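Local structure of type-iv like pilin ttha1219 (Thermus thermophilus, 5G23) at residues Thr52-Val63 against Thr107-Trp118. The protein is a type IV-like pilin, probably assembled into pilus-like fibres at the cell envelope and linked to natural competence and DNA uptake. Numbering follows the deposited sequence.
Sequences TATVLARELYTV and TGYEVNQGALRW
Leu-56 lies across one face of the Tyr-109 ring, its CG 3.6 Å from the ring centroid and 14° off the normal, a CH-pi contact that CD1 extends to Tyr-109 CE1 at 3.4 Å. Trp-118 CD1 sits over the opposite face of that ring, toward the rim, while Leu-60 CD2 and Glu-59 CG meet its edge. One turn toward the N-terminus, Thr-52 CG2 touches Leu-116 CD2 at 3.8 Å; Thr-52 OG1 hydrogen-bonds to Glu-48 O. The polar link is a relay: Trp-118 NE1 donates in its ring plane to Thr-107 OG1 (2.9 Å), which donates to Glu-59 OE2 (2.8 Å), on the anti side of the carboxylate and 28° out of its plane. With OG1 anti to the backbone N (chi1 -167°), Thr-107 turns its hydroxyl to the helix; Glu-59, its chain bent at chi2, brings OE2 to meet it. A valine in place of this threonine would probably leave the indole N-H and this carboxylate oxygen without their shared partner. Glu-59 OE1 makes a long, weak ion pair with Arg-58 of the second subunit. Helix 44-61 thus packs on an antiparallel beta-hairpin, closed by the type I' turn from Asn-112 to Ala-115, in the helix-on-sheet arrangement characteristic of type IV pilins and pseudopilins.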
loop_
_atom_site.group_PDB
_atom_site.type_symbol
_atom_site.label_atom_id
_atom_site.label_comp_id
_atom_site.label_asym_id
_atom_site.label_seq_id
_atom_site.Cartn_x
_atom_site.Cartn_y
_atom_site.Cartn_z
ATOM N N THR B 52 0.079 6.250 0.572
ATOM C CA THR B 52 -0.431 6.283 -0.791
ATOM C C THR B 52 0.710 6.069 -1.744
ATOM O O THR B 52 0.640 5.268 -2.691
ATOM C CB THR B 52 -1.147 7.659 -1.077
ATOM O OG1 THR B 52 -2.240 7.802 -0.196
ATOM C CG2 THR B 52 -1.681 7.729 -2.464
ATOM N N ALA B 53 1.834 6.720 -1.472
ATOM C CA ALA B 53 2.980 6.516 -2.336
ATOM C C ALA B 53 3.533 5.088 -2.308
ATOM O O ALA B 53 3.940 4.575 -3.359
ATOM C CB ALA B 53 4.094 7.472 -1.945
ATOM N N THR B 54 3.520 4.455 -1.146
ATOM C CA THR B 54 3.986 3.049 -1.029
ATOM C C THR B 54 3.073 2.154 -1.843
ATOM O O THR B 54 3.572 1.308 -2.563
ATOM C CB THR B 54 3.984 2.605 0.425
ATOM O OG1 THR B 54 4.865 3.478 1.158
ATOM C CG2 THR B 54 4.375 1.145 0.613
ATOM N N VAL B 55 1.737 2.423 -1.828
ATOM C CA VAL B 55 0.823 1.570 -2.600
ATOM C C VAL B 55 1.112 1.716 -4.077
ATOM O O VAL B 55 1.193 0.757 -4.796
ATOM C CB VAL B 55 -0.645 1.895 -2.264
ATOM C CG1 VAL B 55 -1.639 1.192 -3.192
ATOM C CG2 VAL B 55 -0.966 1.490 -0.797
ATOM N N LEU B 56 1.182 2.956 -4.571
ATOM C CA LEU B 56 1.348 3.193 -5.992
ATOM C C LEU B 56 2.698 2.762 -6.494
ATOM O O LEU B 56 2.800 2.220 -7.623
ATOM C CB LEU B 56 1.078 4.674 -6.315
ATOM C CG LEU B 56 -0.345 5.089 -6.676
ATOM C CD1 LEU B 56 -1.292 4.853 -5.486
ATOM C CD2 LEU B 56 -0.376 6.583 -7.088
ATOM N N ALA B 57 3.753 2.972 -5.702
ATOM C CA ALA B 57 5.072 2.597 -6.140
ATOM C C ALA B 57 5.229 1.138 -6.310
ATOM O O ALA B 57 5.804 0.662 -7.305
ATOM C CB ALA B 57 6.124 3.080 -5.197
ATOM N N ARG B 58 4.653 0.381 -5.379
ATOM C CA ARG B 58 4.789 -1.072 -5.461
ATOM C C ARG B 58 4.088 -1.605 -6.687
ATOM O O ARG B 58 4.557 -2.535 -7.332
ATOM C CB ARG B 58 4.255 -1.734 -4.203
ATOM C CG ARG B 58 4.575 -3.211 -4.100
ATOM C CD ARG B 58 3.982 -3.955 -2.871
ATOM N NE ARG B 58 4.533 -5.337 -2.807
ATOM C CZ ARG B 58 5.199 -5.886 -1.794
ATOM N NH1 ARG B 58 5.380 -5.219 -0.629
ATOM N NH2 ARG B 58 5.652 -7.132 -1.913
ATOM N N GLU B 59 2.946 -1.029 -7.012
ATOM C CA GLU B 59 2.194 -1.468 -8.126
ATOM C C GLU B 59 2.876 -1.071 -9.464
ATOM O O GLU B 59 2.891 -1.842 -10.414
ATOM C CB GLU B 59 0.800 -0.866 -7.970
ATOM C CG GLU B 59 -0.227 -1.189 -9.012
ATOM C CD GLU B 59 -0.932 -2.473 -8.730
ATOM O OE1 GLU B 59 -0.693 -3.057 -7.649
ATOM O OE2 GLU B 59 -1.602 -2.934 -9.661
ATOM N N LEU B 60 3.369 0.149 -9.564
ATOM C CA LEU B 60 3.893 0.655 -10.809
ATOM C C LEU B 60 5.296 0.101 -11.137
ATOM O O LEU B 60 5.636 0.001 -12.320
ATOM C CB LEU B 60 3.885 2.186 -10.833
ATOM C CG LEU B 60 2.456 2.766 -10.849
ATOM C CD1 LEU B 60 2.461 4.263 -10.632
ATOM C CD2 LEU B 60 1.711 2.457 -12.158
ATOM N N TYR B 61 6.066 -0.274 -10.119
ATOM C CA TYR B 61 7.380 -0.862 -10.340
ATOM C C TYR B 61 7.271 -2.115 -11.230
ATOM O O TYR B 61 8.168 -2.414 -11.986
ATOM C CB TYR B 61 8.001 -1.263 -9.010
ATOM C CG TYR B 61 9.356 -1.873 -9.128
ATOM C CD1 TYR B 61 10.477 -1.063 -9.222
ATOM C CD2 TYR B 61 9.537 -3.252 -9.145
ATOM C CE1 TYR B 61 11.752 -1.601 -9.317
ATOM C CE2 TYR B 61 10.801 -3.802 -9.213
ATOM C CZ TYR B 61 11.917 -2.948 -9.328
ATOM O OH TYR B 61 13.191 -3.458 -9.445
ATOM N N THR B 62 6.187 -2.841 -11.079
ATOM C CA THR B 62 6.005 -4.088 -11.806
ATOM C C THR B 62 5.590 -3.905 -13.295
ATOM O O THR B 62 5.585 -4.829 -14.054
ATOM C CB THR B 62 4.950 -5.001 -11.085
ATOM O OG1 THR B 62 3.625 -4.477 -11.195
ATOM C CG2 THR B 62 5.177 -5.086 -9.615
ATOM N N VAL B 63 5.208 -2.689 -13.700
ATOM C CA VAL B 63 4.614 -2.512 -15.027
ATOM C C VAL B 63 5.599 -2.935 -16.071
ATOM O O VAL B 63 6.752 -2.564 -16.034
ATOM C CB VAL B 63 4.091 -1.068 -15.181
ATOM C CG1 VAL B 63 3.708 -0.816 -16.600
ATOM C CG2 VAL B 63 2.861 -0.890 -14.305
ATOM N N THR B 107 -3.642 -2.210 -14.474
ATOM C CA THR B 107 -3.795 -1.366 -13.339
ATOM C C THR B 107 -3.910 0.062 -13.813
ATOM O O THR B 107 -3.257 0.463 -14.795
ATOM C CB THR B 107 -2.597 -1.582 -12.364
ATOM O OG1 THR B 107 -2.912 -0.974 -11.099
ATOM C CG2 THR B 107 -1.290 -1.004 -12.907
ATOM N N GLY B 108 -4.719 0.834 -13.124
ATOM C CA GLY B 108 -4.918 2.276 -13.448
ATOM C C GLY B 108 -5.226 3.179 -12.253
ATOM O O GLY B 108 -5.935 2.783 -11.299
ATOM N N TYR B 109 -4.691 4.398 -12.312
ATOM C CA TYR B 109 -4.932 5.397 -11.332
ATOM C C TYR B 109 -5.402 6.659 -12.025
ATOM O O TYR B 109 -4.864 7.018 -13.082
ATOM C CB TYR B 109 -3.634 5.710 -10.562
ATOM C CG TYR B 109 -3.186 4.583 -9.739
ATOM C CD1 TYR B 109 -3.760 4.369 -8.470
ATOM C CD2 TYR B 109 -2.166 3.784 -10.130
ATOM C CE1 TYR B 109 -3.351 3.309 -7.694
ATOM C CE2 TYR B 109 -1.742 2.726 -9.355
ATOM C CZ TYR B 109 -2.346 2.493 -8.145
ATOM O OH TYR B 109 -1.873 1.483 -7.339
ATOM N N GLU B 110 -6.352 7.344 -11.421
ATOM C CA GLU B 110 -6.849 8.673 -11.890
ATOM C C GLU B 110 -7.389 9.493 -10.757
ATOM O O GLU B 110 -7.783 8.935 -9.767
ATOM C CB GLU B 110 -8.052 8.457 -12.832
ATOM C CG GLU B 110 -7.769 7.685 -14.100
ATOM C CD GLU B 110 -8.864 7.838 -15.140
ATOM O OE1 GLU B 110 -9.613 8.875 -15.107
ATOM O OE2 GLU B 110 -8.993 6.896 -15.974
ATOM N N VAL B 111 -7.445 10.811 -10.922
ATOM C CA VAL B 111 -8.099 11.697 -9.952
ATOM C C VAL B 111 -9.391 12.223 -10.573
ATOM O O VAL B 111 -9.442 12.581 -11.741
ATOM C CB VAL B 111 -7.235 12.903 -9.533
ATOM C CG1 VAL B 111 -8.019 13.920 -8.693
ATOM C CG2 VAL B 111 -6.107 12.438 -8.690
ATOM N N ASN B 112 -10.418 12.244 -9.765
ATOM C CA ASN B 112 -11.701 12.832 -10.168
ATOM C C ASN B 112 -12.367 13.429 -8.930
ATOM O O ASN B 112 -12.410 12.756 -7.880
ATOM C CB ASN B 112 -12.596 11.730 -10.742
ATOM C CG ASN B 112 -14.032 12.222 -10.960
ATOM O OD1 ASN B 112 -14.949 11.879 -10.205
ATOM N ND2 ASN B 112 -14.210 13.063 -11.967
ATOM N N GLN B 113 -12.885 14.659 -9.037
ATOM C CA GLN B 113 -13.595 15.303 -7.924
ATOM C C GLN B 113 -12.838 15.230 -6.574
ATOM O O GLN B 113 -13.410 14.867 -5.518
ATOM C CB GLN B 113 -14.977 14.699 -7.757
ATOM C CG GLN B 113 -15.865 14.981 -8.942
ATOM C CD GLN B 113 -17.276 14.516 -8.681
ATOM O OE1 GLN B 113 -17.547 13.770 -7.731
ATOM N NE2 GLN B 113 -18.187 14.969 -9.501
ATOM N N GLY B 114 -11.546 15.555 -6.620
ATOM C CA GLY B 114 -10.761 15.659 -5.364
ATOM C C GLY B 114 -10.359 14.328 -4.747
ATOM O O GLY B 114 -9.885 14.303 -3.600
ATOM N N ALA B 115 -10.578 13.214 -5.465
ATOM C CA ALA B 115 -10.201 11.846 -5.016
ATOM C C ALA B 115 -9.288 11.123 -6.021
ATOM O O ALA B 115 -9.534 11.184 -7.223
ATOM C CB ALA B 115 -11.433 10.995 -4.782
ATOM N N LEU B 116 -8.245 10.465 -5.505
ATOM C CA LEU B 116 -7.479 9.583 -6.256
ATOM C C LEU B 116 -8.183 8.210 -6.192
ATOM O O LEU B 116 -8.507 7.757 -5.129
ATOM C CB LEU B 116 -6.050 9.507 -5.696
ATOM C CG LEU B 116 -5.064 8.539 -6.357
ATOM C CD1 LEU B 116 -4.694 8.950 -7.757
ATOM C CD2 LEU B 116 -3.810 8.433 -5.493
ATOM N N ARG B 117 -8.333 7.583 -7.340
ATOM C CA ARG B 117 -8.960 6.287 -7.500
ATOM C C ARG B 117 -8.123 5.281 -8.282
ATOM O O ARG B 117 -7.226 5.645 -9.040
ATOM C CB ARG B 117 -10.310 6.461 -8.176
ATOM C CG ARG B 117 -11.313 7.300 -7.389
ATOM C CD ARG B 117 -12.675 7.249 -8.091
ATOM N NE ARG B 117 -13.699 7.947 -7.353
ATOM C CZ ARG B 117 -13.836 9.287 -7.348
ATOM N NH1 ARG B 117 -12.998 10.076 -8.061
ATOM N NH2 ARG B 117 -14.779 9.863 -6.616
ATOM N N TRP B 118 -8.387 4.008 -8.044
ATOM C CA TRP B 118 -7.663 2.925 -8.615
ATOM C C TRP B 118 -8.564 1.903 -9.243
ATOM O O TRP B 118 -9.698 1.631 -8.723
ATOM C CB TRP B 118 -6.870 2.220 -7.492
ATOM C CG TRP B 118 -6.165 0.953 -7.923
ATOM C CD1 TRP B 118 -5.165 0.807 -8.877
ATOM C CD2 TRP B 118 -6.414 -0.365 -7.426
ATOM N NE1 TRP B 118 -4.752 -0.499 -8.953
ATOM C CE2 TRP B 118 -5.505 -1.243 -8.085
ATOM C CE3 TRP B 118 -7.266 -0.878 -6.436
ATOM C CZ2 TRP B 118 -5.492 -2.615 -7.857
ATOM C CZ3 TRP B 118 -7.229 -2.298 -6.177
ATOM C CH2 TRP B 118 -6.350 -3.121 -6.899
#